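Local structure of mannose-6-phosphate isomerase (Bacillus subtilis, 1QWR) at residues A193-Y198 with F214-N219. The protein catalyses the interconversion of D-mannose 6-phosphate and D-fructose 6-phosphate, using one zinc ion per subunit. Sequence-based numbering, arbitrary orientation.
Sequences ATYRVY and FAKAVN. With SO4 (sulfate ion), chain C.
Tyr195 and Val197 bring the short, bulged strand of 193-198 against the first turn of the helix that begins in 214-219, with the CA atoms of Tyr195 and Ala217 5.1 Å apart and those of Val197 and Phe214 5.3 Å apart; no hydrogen bond joins the two backbones. Lys216 lies across the Tyr195 ring: its CB sits 3.5 Å from the ring centroid and 3° off the normal, a CH-pi contact over one face. The lysine chain runs extended beyond CG, which carries CD out past the CE1-CZ side of the ring, 3.4 Å from Tyr195 CE1. Lys216 NZ forms a salt bridge with Glu111 OE2, the same oxygen that is hydrogen-bonded to Tyr195 OH, so one carboxylate oxygen holds the polar ends of both side chains. Ala217 CB meets both Tyr195 and Val197, 3.8 Å from Tyr195 CB and 3.3 Å from Val197 CG1, a tight carbon pair. Val197 CG1 stands anti to its own carbonyl carbon (chi1 -55°), directed at that methyl. Arg196, between them, points its side chain away from the helix. Its NE donates to sulfate O3 at 3.2 Å, with NH1 bonded to Glu211 O. Arg196 is, by similarity, an active-site residue, and the sulfate, probably from the crystallisation liquor, sits in a cationic pocket with Lys18, Lys99 and Arg210 that may receive the substrate phosphate. In this cupin-family type I isomerase the segment leads from the metal site, where Ala193 O accepts from ND1 of the zinc ligand His101. It pairs antiparallel with strand 98-100, where Val197 and Tyr198 opposite Ile98 make a classic beta bulge; Ala217 also touches Val100, while Phe214 and Val218 pack on helix 141-149 and Lys216 on Tyr106 of helix 104-110.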
loop_
_atom_site.group_PDB
_atom_site.type_symbol
_atom_site.label_atom_id
_atom_site.label_comp_id
_atom_site.label_asym_id
_atom_site.label_seq_id
_atom_site.Cartn_x
_atom_site.Cartn_y
_atom_site.Cartn_z
ATOM N N ALA A 193 10.280 -2.705 6.996
ATOM C CA ALA A 193 11.605 -3.248 6.663
ATOM C C ALA A 193 12.038 -2.908 5.241
ATOM O O ALA A 193 11.528 -3.467 4.250
ATOM C CB ALA A 193 11.606 -4.740 6.871
ATOM N N THR A 194 13.006 -1.994 5.146
ATOM C CA THR A 194 13.501 -1.533 3.855
ATOM C C THR A 194 15.017 -1.432 3.803
ATOM O O THR A 194 15.621 -0.826 4.676
ATOM C CB THR A 194 12.940 -0.141 3.537
ATOM O OG1 THR A 194 11.513 -0.219 3.471
ATOM C CG2 THR A 194 13.496 0.378 2.206
ATOM N N TYR A 195 15.615 -2.012 2.767
ATOM C CA TYR A 195 17.064 -1.964 2.587
ATOM C C TYR A 195 17.343 -1.157 1.321
ATOM O O TYR A 195 17.040 -1.604 0.212
ATOM C CB TYR A 195 17.645 -3.386 2.460
ATOM C CG TYR A 195 17.338 -4.289 3.650
ATOM C CD1 TYR A 195 17.350 -3.787 4.958
ATOM C CD2 TYR A 195 17.055 -5.646 3.469
ATOM C CE1 TYR A 195 17.084 -4.622 6.050
ATOM C CE2 TYR A 195 16.791 -6.483 4.547
ATOM C CZ TYR A 195 16.805 -5.967 5.833
ATOM O OH TYR A 195 16.539 -6.793 6.899
ATOM N N ARG A 196 17.907 0.039 1.487
ATOM C CA ARG A 196 18.204 0.900 0.345
ATOM C C ARG A 196 19.588 0.627 -0.211
ATOM O O ARG A 196 20.522 0.398 0.556
ATOM C CB ARG A 196 18.191 2.369 0.749
ATOM C CG ARG A 196 16.949 2.817 1.434
ATOM C CD ARG A 196 16.890 4.338 1.463
ATOM N NE ARG A 196 15.728 4.782 2.215
ATOM C CZ ARG A 196 15.742 5.037 3.513
ATOM N NH1 ARG A 196 16.861 4.902 4.207
ATOM N NH2 ARG A 196 14.630 5.420 4.116
ATOM N N VAL A 197 19.721 0.661 -1.532
ATOM C CA VAL A 197 21.032 0.463 -2.128
ATOM C C VAL A 197 21.508 1.776 -2.740
ATOM O O VAL A 197 22.706 1.992 -2.896
ATOM C CB VAL A 197 21.033 -0.649 -3.215
ATOM C CG1 VAL A 197 20.471 -1.950 -2.627
ATOM C CG2 VAL A 197 20.239 -0.232 -4.432
ATOM N N TYR A 198 20.572 2.665 -3.063
ATOM C CA TYR A 198 20.921 3.947 -3.678
ATOM C C TYR A 198 19.826 4.984 -3.479
ATOM O O TYR A 198 18.642 4.683 -3.662
ATOM C CB TYR A 198 21.157 3.758 -5.176
ATOM C CG TYR A 198 21.672 4.996 -5.874
ATOM C CD1 TYR A 198 22.756 5.701 -5.359
ATOM C CD2 TYR A 198 21.097 5.441 -7.067
ATOM C CE1 TYR A 198 23.265 6.830 -6.016
ATOM C CE2 TYR A 198 21.603 6.566 -7.732
ATOM C CZ TYR A 198 22.684 7.253 -7.195
ATOM O OH TYR A 198 23.172 8.377 -7.829
ATOM N N PHE A 214 23.482 -1.752 2.127
ATOM C CA PHE A 214 24.038 -2.536 1.030
ATOM C C PHE A 214 24.077 -4.058 1.259
ATOM O O PHE A 214 23.538 -4.817 0.459
ATOM C CB PHE A 214 25.449 -2.012 0.703
ATOM C CG PHE A 214 25.932 -2.363 -0.684
ATOM C CD1 PHE A 214 25.133 -3.092 -1.560
ATOM C CD2 PHE A 214 27.196 -1.963 -1.112
ATOM C CE1 PHE A 214 25.583 -3.424 -2.843
ATOM C CE2 PHE A 214 27.660 -2.289 -2.396
ATOM C CZ PHE A 214 26.850 -3.021 -3.259
ATOM N N ALA A 215 24.714 -4.493 2.337
ATOM C CA ALA A 215 24.840 -5.917 2.648
ATOM C C ALA A 215 23.486 -6.590 2.774
ATOM O O ALA A 215 23.219 -7.611 2.137
ATOM C CB ALA A 215 25.634 -6.105 3.949
ATOM N N LYS A 216 22.625 -6.008 3.597
ATOM C CA LYS A 216 21.306 -6.584 3.796
ATOM C C LYS A 216 20.507 -6.641 2.506
ATOM O O LYS A 216 19.795 -7.611 2.266
ATOM C CB LYS A 216 20.539 -5.809 4.870
ATOM C CG LYS A 216 21.013 -6.118 6.291
ATOM C CD LYS A 216 20.160 -5.422 7.334
ATOM C CE LYS A 216 20.496 -5.902 8.729
ATOM N NZ LYS A 216 19.618 -5.265 9.745
ATOM N N ALA A 217 20.615 -5.606 1.675
ATOM C CA ALA A 217 19.883 -5.585 0.417
ATOM C C ALA A 217 20.351 -6.729 -0.470
ATOM O O ALA A 217 19.553 -7.442 -1.084
ATOM C CB ALA A 217 20.106 -4.247 -0.311
ATOM N N VAL A 218 21.660 -6.901 -0.551
ATOM C CA VAL A 218 22.188 -7.973 -1.395
ATOM C C VAL A 218 21.768 -9.335 -0.846
ATOM O O VAL A 218 21.393 -10.237 -1.601
ATOM C CB VAL A 218 23.722 -7.862 -1.501
ATOM C CG1 VAL A 218 24.265 -9.015 -2.332
ATOM C CG2 VAL A 218 24.082 -6.525 -2.179
ATOM N N ASN A 219 21.799 -9.480 0.472
ATOM C CA ASN A 219 21.383 -10.739 1.096
ATOM C C ASN A 219 19.896 -11.024 0.851
ATOM O O ASN A 219 19.503 -12.165 0.617
ATOM C CB ASN A 219 21.636 -10.693 2.596
ATOM C CG ASN A 219 23.041 -11.128 2.965
ATOM O OD1 ASN A 219 23.365 -12.320 2.915
ATOM N ND2 ASN A 219 23.880 -10.174 3.331
HETATM S S SO4 C . 12.013 5.314 0.442
HETATM O O1 SO4 C . 12.868 5.728 -0.699
HETATM O O2 SO4 C . 11.606 6.489 1.218
HETATM O O3 SO4 C . 12.735 4.359 1.297
HETATM O O4 SO4 C . 10.805 4.657 -0.096
#